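Local coordinates for FdxN element excision controlling factor protein (Anabaena variabilis, PDB 2OKF) that is probably a nucleic-acid-binding protein of the PDDEXK nuclease-like clan, named as a controlling factor in excision of the fdxN element, at residues D6-V11 with Y128-E133; D26-S31 with L46-R51; G53-V58 with P92-Y97. One frame throughout, in Å; residues are numbered along the deposited sequence. Where two conformers were deposited one is given.

Contact 1 (D6-V11 with Y128-E133); sequences DVFHEV and YDVEQE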
loop_
_atom_site.group_PDB
_atom_site.type_symbol
_atom_site.label_atom_id
_atom_site.label_comp_id
_atom_site.label_asym_id
_atom_site.label_seq_id
_atom_site.Cartn_x
_atom_site.Cartn_y
_atom_site.Cartn_z
ATOM N N ASP A 6 12.750 1.763 16.456
ATOM C CA ASP A 6 14.168 1.426 16.550
ATOM C C ASP A 6 14.345 0.064 17.244
ATOM O O ASP A 6 15.180 -0.728 16.828
ATOM C CB ASP A 6 14.975 2.522 17.270
ATOM C CG ASP A 6 14.513 2.766 18.699
ATOM N N VAL A 7 13.547 -0.214 18.278
ATOM C CA VAL A 7 13.642 -1.493 18.980
ATOM C C VAL A 7 13.384 -2.695 18.061
ATOM O O VAL A 7 14.153 -3.653 18.049
ATOM C CB VAL A 7 12.667 -1.564 20.163
ATOM C CG1 VAL A 7 12.573 -2.988 20.727
ATOM C CG2 VAL A 7 13.093 -0.571 21.245
ATOM N N PHE A 8 12.285 -2.655 17.322
ATOM C CA PHE A 8 11.958 -3.767 16.429
ATOM C C PHE A 8 12.956 -3.868 15.300
ATOM O O PHE A 8 13.283 -4.956 14.833
ATOM C CB PHE A 8 10.527 -3.648 15.906
ATOM C CG PHE A 8 9.521 -3.950 16.950
ATOM C CD1 PHE A 8 9.135 -2.968 17.863
ATOM C CD2 PHE A 8 9.004 -5.233 17.072
ATOM C CE1 PHE A 8 8.239 -3.263 18.865
ATOM C CE2 PHE A 8 8.104 -5.538 18.072
ATOM C CZ PHE A 8 7.727 -4.558 18.984
ATOM N N HIS A 9 13.461 -2.722 14.870
ATOM C CA HIS A 9 14.488 -2.700 13.856
ATOM C C HIS A 9 15.737 -3.452 14.356
ATOM O O HIS A 9 16.339 -4.271 13.638
ATOM C CB HIS A 9 14.807 -1.249 13.559
ATOM C CG HIS A 9 15.758 -1.070 12.440
ATOM N ND1 HIS A 9 15.342 -0.815 11.149
ATOM C CD2 HIS A 9 17.108 -1.076 12.415
ATOM C CE1 HIS A 9 16.406 -0.698 10.373
ATOM N NE2 HIS A 9 17.487 -0.853 11.115
ATOM N N GLU A 10 16.145 -3.176 15.594
ATOM C CA GLU A 10 17.289 -3.833 16.184
ATOM C C GLU A 10 17.019 -5.322 16.394
ATOM O O GLU A 10 17.909 -6.139 16.180
ATOM C CB GLU A 10 17.718 -3.153 17.485
ATOM C CG GLU A 10 18.380 -1.791 17.242
ATOM C CD GLU A 10 19.544 -1.891 16.242
ATOM O OE1 GLU A 10 20.464 -2.723 16.466
ATOM O OE2 GLU A 10 19.521 -1.156 15.218
ATOM N N VAL A 11 15.800 -5.673 16.795
ATOM C CA VAL A 11 15.436 -7.086 16.957
ATOM C C VAL A 11 15.636 -7.843 15.647
ATOM O O VAL A 11 16.187 -8.926 15.634
ATOM C CB VAL A 11 13.968 -7.251 17.395
ATOM C CG1 VAL A 11 13.492 -8.680 17.241
ATOM C CG2 VAL A 11 13.805 -6.788 18.840
ATOM N N TYR A 128 9.550 -13.257 12.421
ATOM C CA TYR A 128 10.536 -13.222 13.522
ATOM C C TYR A 128 9.866 -13.242 14.870
ATOM O O TYR A 128 8.794 -12.737 15.039
ATOM C CB TYR A 128 11.471 -12.020 13.409
ATOM C CG TYR A 128 10.856 -10.661 13.567
ATOM C CD1 TYR A 128 10.163 -10.032 12.529
ATOM C CD2 TYR A 128 10.977 -9.954 14.760
ATOM C CE1 TYR A 128 9.631 -8.817 12.694
ATOM C CE2 TYR A 128 10.422 -8.740 14.942
ATOM C CZ TYR A 128 9.750 -8.136 13.899
ATOM O OH TYR A 128 9.204 -6.874 14.064
ATOM N N ASP A 129 10.508 -13.915 15.811
ATOM C CA ASP A 129 10.065 -13.994 17.182
ATOM C C ASP A 129 10.693 -12.825 17.919
ATOM O O ASP A 129 11.913 -12.692 18.011
ATOM C CB ASP A 129 10.494 -15.316 17.785
ATOM C CG ASP A 129 9.962 -15.502 19.164
ATOM O OD1 ASP A 129 10.396 -14.777 20.088
ATOM O OD2 ASP A 129 9.084 -16.373 19.320
ATOM N N VAL A 130 9.856 -11.958 18.452
ATOM C CA VAL A 130 10.354 -10.730 19.069
ATOM C C VAL A 130 11.125 -10.941 20.374
ATOM O O VAL A 130 12.235 -10.398 20.567
ATOM C CB VAL A 130 9.172 -9.743 19.304
ATOM C CG1 VAL A 130 9.614 -8.556 20.140
ATOM C CG2 VAL A 130 8.562 -9.304 17.967
ATOM N N GLU A 131 10.563 -11.731 21.285
ATOM C CA GLU A 131 11.173 -11.929 22.598
ATOM C C GLU A 131 12.524 -12.633 22.488
ATOM O O GLU A 131 13.477 -12.277 23.175
ATOM C CB GLU A 131 10.227 -12.715 23.507
ATOM C CG GLU A 131 10.766 -12.928 24.907
ATOM C CD GLU A 131 9.763 -13.603 25.859
ATOM O OE1 GLU A 131 8.733 -14.142 25.389
ATOM O OE2 GLU A 131 10.027 -13.600 27.089
ATOM N N GLN A 132 12.608 -13.642 21.636
ATOM C CA GLN A 132 13.854 -14.386 21.504
ATOM C C GLN A 132 14.801 -13.834 20.460
ATOM O O GLN A 132 15.964 -14.219 20.408
ATOM C CB GLN A 132 13.548 -15.846 21.203
ATOM C CG GLN A 132 12.818 -16.543 22.310
ATOM C CD GLN A 132 13.480 -16.362 23.632
ATOM O OE1 GLN A 132 14.725 -16.439 23.746
ATOM N NE2 GLN A 132 12.671 -16.143 24.667
ATOM N N GLU A 133 14.289 -12.931 19.627
ATOM C CA GLU A 133 15.053 -12.264 18.575
ATOM C C GLU A 133 15.670 -13.255 17.608
ATOM O O GLU A 133 16.876 -13.261 17.396
ATOM C CB GLU A 133 16.124 -11.354 19.169
ATOM C CG GLU A 133 15.604 -10.471 20.313
ATOM C CD GLU A 133 16.527 -9.329 20.655
ATOM O OE1 GLU A 133 17.073 -8.697 19.740
ATOM O OE2 GLU A 133 16.671 -9.029 21.860
#
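Phe8 reaches from the helix to the end of a strand, meeting Tyr128 and Val130 with one edge of its ring. Its CB lies 3.9 Å from Tyr128 OH, and its CG is slightly farther from the same oxygen. CD2 makes the close approach, 3.4 Å to Tyr128 OH, with the oxygen near the plane of the Phe8 ring. Phe8 CE2 then rests 3.8 Å from Val130 CG2, and Val130 CG1 follows close behind. Phe8 CG stands anti to the carbonyl carbon (chi1 -73°), which brings this ring edge within reach although the CB bond runs alongside the other segment. The Tyr128 hydroxyl hydrogen-bonds to Lys61 O. One turn on, Val11 CG1 packs obliquely on the Tyr128 ring, 3.8 Å from Tyr128 CD2. Val11 also nears the Glu133 carboxylate, doubtfully, since Glu133 has a second conformer. Beyond the strand the chain bends sharply, and Asp129 OD1 accepts from Gln132 N at 2.9 Å in an Asx motif, met nearly along its C-O bond. The contact thus sets the first turns of helix 6-18 against the end of strand 125-129. Ser62 and Leu64 also touch Phe8, while Ala99 and Pro101 of strand 94-101 pack on Tyr128.

Contact 2 (D26-S31 with L46-R51); sequences DPLTIS and LIAAER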
loop_
_atom_site.group_PDB
_atom_site.type_symbol
_atom_site.label_atom_id
_atom_site.label_comp_id
_atom_site.label_asym_id
_atom_site.label_seq_id
_atom_site.Cartn_x
_atom_site.Cartn_y
_atom_site.Cartn_z
ATOM N N ASP A 26 21.924 0.175 6.375
ATOM C CA ASP A 26 20.843 0.434 7.254
ATOM C C ASP A 26 20.929 1.909 7.584
ATOM O O ASP A 26 21.745 2.313 8.408
ATOM C CB ASP A 26 20.962 -0.432 8.501
ATOM C CG ASP A 26 19.799 -0.248 9.436
ATOM O OD1 ASP A 26 18.843 0.445 9.058
ATOM O OD2 ASP A 26 19.856 -0.781 10.561
ATOM N N PRO A 27 20.099 2.724 6.937
ATOM C CA PRO A 27 19.096 2.326 5.962
ATOM C C PRO A 27 19.620 2.102 4.556
ATOM O O PRO A 27 20.645 2.673 4.139
ATOM C CB PRO A 27 18.137 3.520 5.956
ATOM C CG PRO A 27 19.033 4.696 6.252
ATOM C CD PRO A 27 20.113 4.184 7.156
ATOM N N LEU A 28 18.927 1.211 3.851
ATOM C CA LEU A 28 19.147 1.038 2.439
ATOM C C LEU A 28 18.331 2.173 1.817
ATOM O O LEU A 28 17.104 2.187 1.946
ATOM C CB LEU A 28 18.584 -0.297 1.953
ATOM C CG LEU A 28 18.589 -0.480 0.438
ATOM C CD1 LEU A 28 19.976 -0.463 -0.136
ATOM C CD2 LEU A 28 17.876 -1.804 0.173
ATOM N N THR A 29 18.987 3.092 1.133
ATOM C CA THR A 29 18.258 4.205 0.499
ATOM C C THR A 29 18.046 3.889 -0.963
ATOM O O THR A 29 18.917 3.307 -1.609
ATOM C CB THR A 29 18.967 5.540 0.664
ATOM O OG1 THR A 29 20.319 5.429 0.191
ATOM C CG2 THR A 29 18.949 5.942 2.158
ATOM N N ILE A 30 16.873 4.263 -1.466
ATOM C CA ILE A 30 16.516 3.990 -2.851
ATOM C C ILE A 30 16.041 5.292 -3.511
ATOM O O ILE A 30 15.104 5.931 -3.029
ATOM C CB ILE A 30 15.387 2.927 -2.927
ATOM C CG1 ILE A 30 15.716 1.711 -2.050
ATOM C CG2 ILE A 30 15.134 2.478 -4.389
ATOM C CD1 ILE A 30 14.566 0.740 -1.895
ATOM N N SER A 31 16.703 5.685 -4.590
ATOM C CA SER A 31 16.278 6.853 -5.358
ATOM C C SER A 31 16.051 6.414 -6.797
ATOM O O SER A 31 16.935 5.858 -7.424
ATOM C CB SER A 31 17.321 7.966 -5.287
ATOM O OG SER A 31 17.337 8.547 -3.987
ATOM N N LEU A 46 14.781 0.610 5.594
ATOM C CA LEU A 46 14.938 -0.733 5.097
ATOM C C LEU A 46 16.311 -1.231 5.504
ATOM O O LEU A 46 17.299 -0.474 5.509
ATOM C CB LEU A 46 14.882 -0.768 3.564
ATOM C CG LEU A 46 13.590 -0.595 2.821
ATOM C CD1 LEU A 46 13.877 -0.543 1.341
ATOM C CD2 LEU A 46 12.656 -1.738 3.162
ATOM N N ILE A 47 16.385 -2.511 5.818
ATOM C CA ILE A 47 17.650 -3.166 6.109
ATOM C C ILE A 47 18.112 -3.922 4.869
ATOM O O ILE A 47 17.343 -4.679 4.302
ATOM C CB ILE A 47 17.520 -4.214 7.239
ATOM C CG1 ILE A 47 17.045 -3.562 8.526
ATOM C CG2 ILE A 47 18.837 -4.933 7.441
ATOM C CD1 ILE A 47 16.598 -4.560 9.636
ATOM N N ALA A 48 19.356 -3.721 4.452
ATOM C CA ALA A 48 19.942 -4.492 3.356
ATOM C C ALA A 48 20.866 -5.520 4.019
ATOM O O ALA A 48 21.652 -5.179 4.914
ATOM C CB ALA A 48 20.758 -3.638 2.444
ATOM N N ALA A 49 20.804 -6.770 3.570
ATOM C CA ALA A 49 21.657 -7.794 4.119
ATOM C C ALA A 49 21.979 -8.788 3.055
ATOM O O ALA A 49 21.344 -8.832 1.987
ATOM C CB ALA A 49 20.977 -8.498 5.303
ATOM N N GLU A 50 23.008 -9.582 3.334
ATOM C CA GLU A 50 23.359 -10.630 2.399
ATOM C C GLU A 50 23.976 -11.816 3.074
ATOM O O GLU A 50 24.453 -11.709 4.190
ATOM C CB GLU A 50 24.280 -10.114 1.289
ATOM C CG GLU A 50 25.598 -9.686 1.716
ATOM C CD GLU A 50 26.390 -9.245 0.486
ATOM O OE1 GLU A 50 26.099 -8.153 -0.042
ATOM O OE2 GLU A 50 27.291 -10.001 0.038
ATOM N N ARG A 51 23.903 -12.970 2.408
ATOM C CA ARG A 51 24.498 -14.190 2.947
ATOM C C ARG A 51 24.855 -15.091 1.788
ATOM O O ARG A 51 23.976 -15.444 0.993
ATOM C CB ARG A 51 23.490 -14.878 3.884
ATOM C CG ARG A 51 24.096 -16.004 4.737
ATOM C CD ARG A 51 23.050 -16.559 5.711
ATOM N NE ARG A 51 22.018 -17.271 4.965
ATOM C CZ ARG A 51 21.172 -18.132 5.504
ATOM N NH1 ARG A 51 21.218 -18.395 6.833
ATOM N NH2 ARG A 51 20.315 -18.726 4.716
HETATM O O HOH W 1 15.501 2.656 3.787
#
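Asp26 starts the contact by laying its carboxylate beside Ile47, with Asp26 CG 4.4 Å from Ile47 CG1. CG stands anti to the backbone N (chi1 -177°), and OD2 turns to helix 6-18, where it forms a salt bridge to Lys13 NZ; His9 NE2 lies unusually close to the same oxygen, so a hydrogen bond there is doubtful. The acid therefore ties this loop to the helix while only brushing the strand. A cis peptide leads into Pro27, whose CA lies 3.4 Å from Leu46 O in a CA-H...O contact. The same oxygen takes the contact's one direct hydrogen bond, from Leu28 N at 2.9 Å, nearly straight at 165° about the hydrogen, with the donor tilted 31° from the carbonyl plane. The return bond is not direct: a water accepts from Leu46 N at 2.8 Å and donates to Leu28 O. The CB bond of Leu28 points toward the strand, its CB 4.0 Å from Ala48 CB and almost as near Leu46 CB, while both of its methyls lie close to Ala48 CB. Farther on, Ile30 CD1 meets Leu46 CD1 at 3.5 Å, the two side chains at about a right angle. Leu46 is thus held between its backbone bond to Leu28 and the tip of Ile30. The pattern is that of an antiparallel edge pairing running out: strand 22-25 lies against strand 47-51, and farther along the chain one direct bond and one water-bridged bond carry the pairing on before the chain departs.

Contact 3 (G53-V58 with P92-Y97); sequences GQKIAV and PDRVLY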
loop_
_atom_site.group_PDB
_atom_site.type_symbol
_atom_site.label_atom_id
_atom_site.label_comp_id
_atom_site.label_asym_id
_atom_site.label_seq_id
_atom_site.Cartn_x
_atom_site.Cartn_y
_atom_site.Cartn_z
ATOM N N GLY A 53 26.328 -14.496 -0.873
ATOM C CA GLY A 53 25.943 -13.845 -2.117
ATOM C C GLY A 53 24.480 -13.581 -2.397
ATOM O O GLY A 53 24.187 -12.891 -3.375
ATOM N N GLN A 54 23.575 -14.135 -1.571
ATOM C CA GLN A 54 22.138 -13.897 -1.731
ATOM C C GLN A 54 21.831 -12.587 -1.018
ATOM O O GLN A 54 22.134 -12.426 0.136
ATOM C CB GLN A 54 21.304 -15.049 -1.181
ATOM C CG GLN A 54 21.793 -16.417 -1.676
ATOM C CD GLN A 54 22.108 -16.436 -3.163
ATOM O OE1 GLN A 54 23.215 -16.810 -3.575
ATOM N NE2 GLN A 54 21.159 -16.012 -3.974
ATOM N N LYS A 55 21.253 -11.643 -1.763
ATOM C CA LYS A 55 20.957 -10.284 -1.268
ATOM C C LYS A 55 19.491 -10.099 -0.977
ATOM O O LYS A 55 18.630 -10.529 -1.737
ATOM C CB LYS A 55 21.369 -9.244 -2.341
ATOM C CG LYS A 55 22.869 -9.161 -2.588
ATOM C CD LYS A 55 23.181 -8.167 -3.717
ATOM C CE LYS A 55 24.663 -8.111 -3.996
ATOM N NZ LYS A 55 24.957 -7.298 -5.201
ATOM N N ILE A 56 19.206 -9.453 0.143
ATOM C CA ILE A 56 17.844 -9.163 0.574
ATOM C C ILE A 56 17.689 -7.735 1.080
ATOM O O ILE A 56 18.655 -7.069 1.410
ATOM C CB ILE A 56 17.337 -10.137 1.670
ATOM C CG1 ILE A 56 18.095 -9.925 2.974
ATOM C CG2 ILE A 56 17.467 -11.563 1.194
ATOM C CD1 ILE A 56 17.544 -10.720 4.117
ATOM N N ALA A 57 16.434 -7.284 1.089
ATOM C CA ALA A 57 16.038 -6.035 1.714
ATOM C C ALA A 57 14.882 -6.401 2.626
ATOM O O ALA A 57 14.063 -7.227 2.281
ATOM C CB ALA A 57 15.594 -4.990 0.685
ATOM N N VAL A 58 14.841 -5.819 3.818
ATOM C CA VAL A 58 13.817 -6.144 4.771
ATOM C C VAL A 58 13.123 -4.895 5.249
ATOM O O VAL A 58 13.749 -3.965 5.762
ATOM C CB VAL A 58 14.402 -6.877 6.007
ATOM C CG1 VAL A 58 13.281 -7.252 6.968
ATOM C CG2 VAL A 58 15.155 -8.107 5.562
ATOM N N PRO A 92 18.105 -5.361 -8.899
ATOM C CA PRO A 92 17.215 -6.461 -9.192
ATOM C C PRO A 92 17.577 -7.801 -8.596
ATOM O O PRO A 92 16.735 -8.685 -8.614
ATOM C CB PRO A 92 17.286 -6.534 -10.730
ATOM C CG PRO A 92 18.591 -5.996 -11.078
ATOM C CD PRO A 92 18.805 -4.886 -10.107
ATOM N N ASP A 93 18.785 -7.924 -8.041
ATOM C CA ASP A 93 19.123 -9.158 -7.358
ATOM C C ASP A 93 18.821 -9.132 -5.875
ATOM O O ASP A 93 19.038 -10.137 -5.197
ATOM C CB ASP A 93 20.591 -9.491 -7.585
ATOM C CG ASP A 93 20.860 -9.853 -9.027
ATOM O OD1 ASP A 93 20.159 -10.752 -9.539
ATOM O OD2 ASP A 93 21.760 -9.259 -9.647
ATOM N N ARG A 94 18.309 -8.024 -5.366
ATOM C CA ARG A 94 18.029 -7.897 -3.945
ATOM C C ARG A 94 16.569 -8.101 -3.726
ATOM O O ARG A 94 15.711 -7.296 -4.162
ATOM C CB ARG A 94 18.504 -6.554 -3.410
ATOM C CG ARG A 94 18.309 -6.440 -1.938
ATOM C CD ARG A 94 18.864 -5.132 -1.348
ATOM N NE ARG A 94 20.268 -4.926 -1.646
ATOM C CZ ARG A 94 21.261 -5.558 -1.040
ATOM N NH1 ARG A 94 21.068 -6.428 -0.043
ATOM N NH2 ARG A 94 22.514 -5.274 -1.384
ATOM N N VAL A 95 16.244 -9.178 -3.019
ATOM C CA VAL A 95 14.858 -9.587 -2.817
ATOM C C VAL A 95 14.272 -8.984 -1.556
ATOM O O VAL A 95 14.832 -9.110 -0.488
ATOM C CB VAL A 95 14.768 -11.123 -2.763
ATOM C CG1 VAL A 95 13.364 -11.600 -2.554
ATOM C CG2 VAL A 95 15.329 -11.707 -4.060
ATOM N N LEU A 96 13.098 -8.370 -1.692
ATOM C CA LEU A 96 12.410 -7.722 -0.572
ATOM C C LEU A 96 11.499 -8.644 0.221
ATOM O O LEU A 96 10.695 -9.400 -0.356
ATOM C CB LEU A 96 11.556 -6.581 -1.111
ATOM C CG LEU A 96 10.835 -5.726 -0.091
ATOM C CD1 LEU A 96 11.794 -4.957 0.762
ATOM C CD2 LEU A 96 9.859 -4.800 -0.780
ATOM N N TYR A 97 11.627 -8.528 1.547
ATOM C CA TYR A 97 10.785 -9.258 2.494
ATOM C C TYR A 97 10.108 -8.282 3.461
ATOM O O TYR A 97 10.746 -7.318 3.888
ATOM C CB TYR A 97 11.631 -10.264 3.331
ATOM C CG TYR A 97 12.144 -11.385 2.517
ATOM C CD1 TYR A 97 13.311 -11.213 1.762
ATOM C CD2 TYR A 97 11.470 -12.606 2.428
ATOM C CE1 TYR A 97 13.774 -12.202 0.941
ATOM C CE2 TYR A 97 11.937 -13.609 1.588
ATOM C CZ TYR A 97 13.082 -13.398 0.843
ATOM O OH TYR A 97 13.578 -14.398 0.005
HETATM O O HOH W 2 20.458 -12.257 -4.523
#
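Strands 54-58 and 94-97 run parallel with a 35° twist between their directions, stitched by Val95 N to Lys55 O (3.0 Å), Ala57 N to Val95 O (2.9 Å) and Tyr97 N to Ala57 O (2.9 Å). On one face Arg94 reaches across strand 54-60. Its chain bends at chi3 (-56°), which carries NH1 to Ile56 O at 2.9 Å; the oxygen lies in the guanidinium plane, whereas the nitrogen sits above the carbonyl plane. Lys55 CB lies over one guanidinium face, toward its rim, 3.6 Å from Arg94 NH1, and Arg94 NE is salt-bridged to Glu91. A lysine in place of Arg94 would probably be unable to serve Ile56 O and Glu91 together, leaving one without its mate and Lys55 without a flat group to pack on. Farther along that face Ala57 CB meets Leu96 CD1 at 3.8 Å. On the other face Ile56 CG2 packs obliquely on the Tyr97 ring, 3.8 Å from CE1, while Tyr97 OH bonds to Asn140. A water accepts from Lys55 N and donates to Asp93 O. These are the two strands of a beta-alpha-beta unit joined through helix 69-90, consistent with the sheet core of a PDDEXK-type fold.

How the contacts relate
All three contacts reach one mixed sheet. Contacts 2 and 3 are close, about 9 Å between centres, because strands 47-51 and 54-60 are antiparallel neighbours: Ile47 O and Val58 N lie 2.8 Å apart, Ala49 O and Ile56 N 2.9 Å. Contact 1 sits farther off, its centre about 17 Å from that of contact 2 and about 20 Å from that of contact 3. It still touches contact 2 through His9, whose CE1 packs 3.5 Å from Ile47 CG1. It does not touch contact 3, their nearest atoms being about 6 Å apart. Along the chain, contact 1 encloses the other two, and contact 2 closes before contact 3 opens.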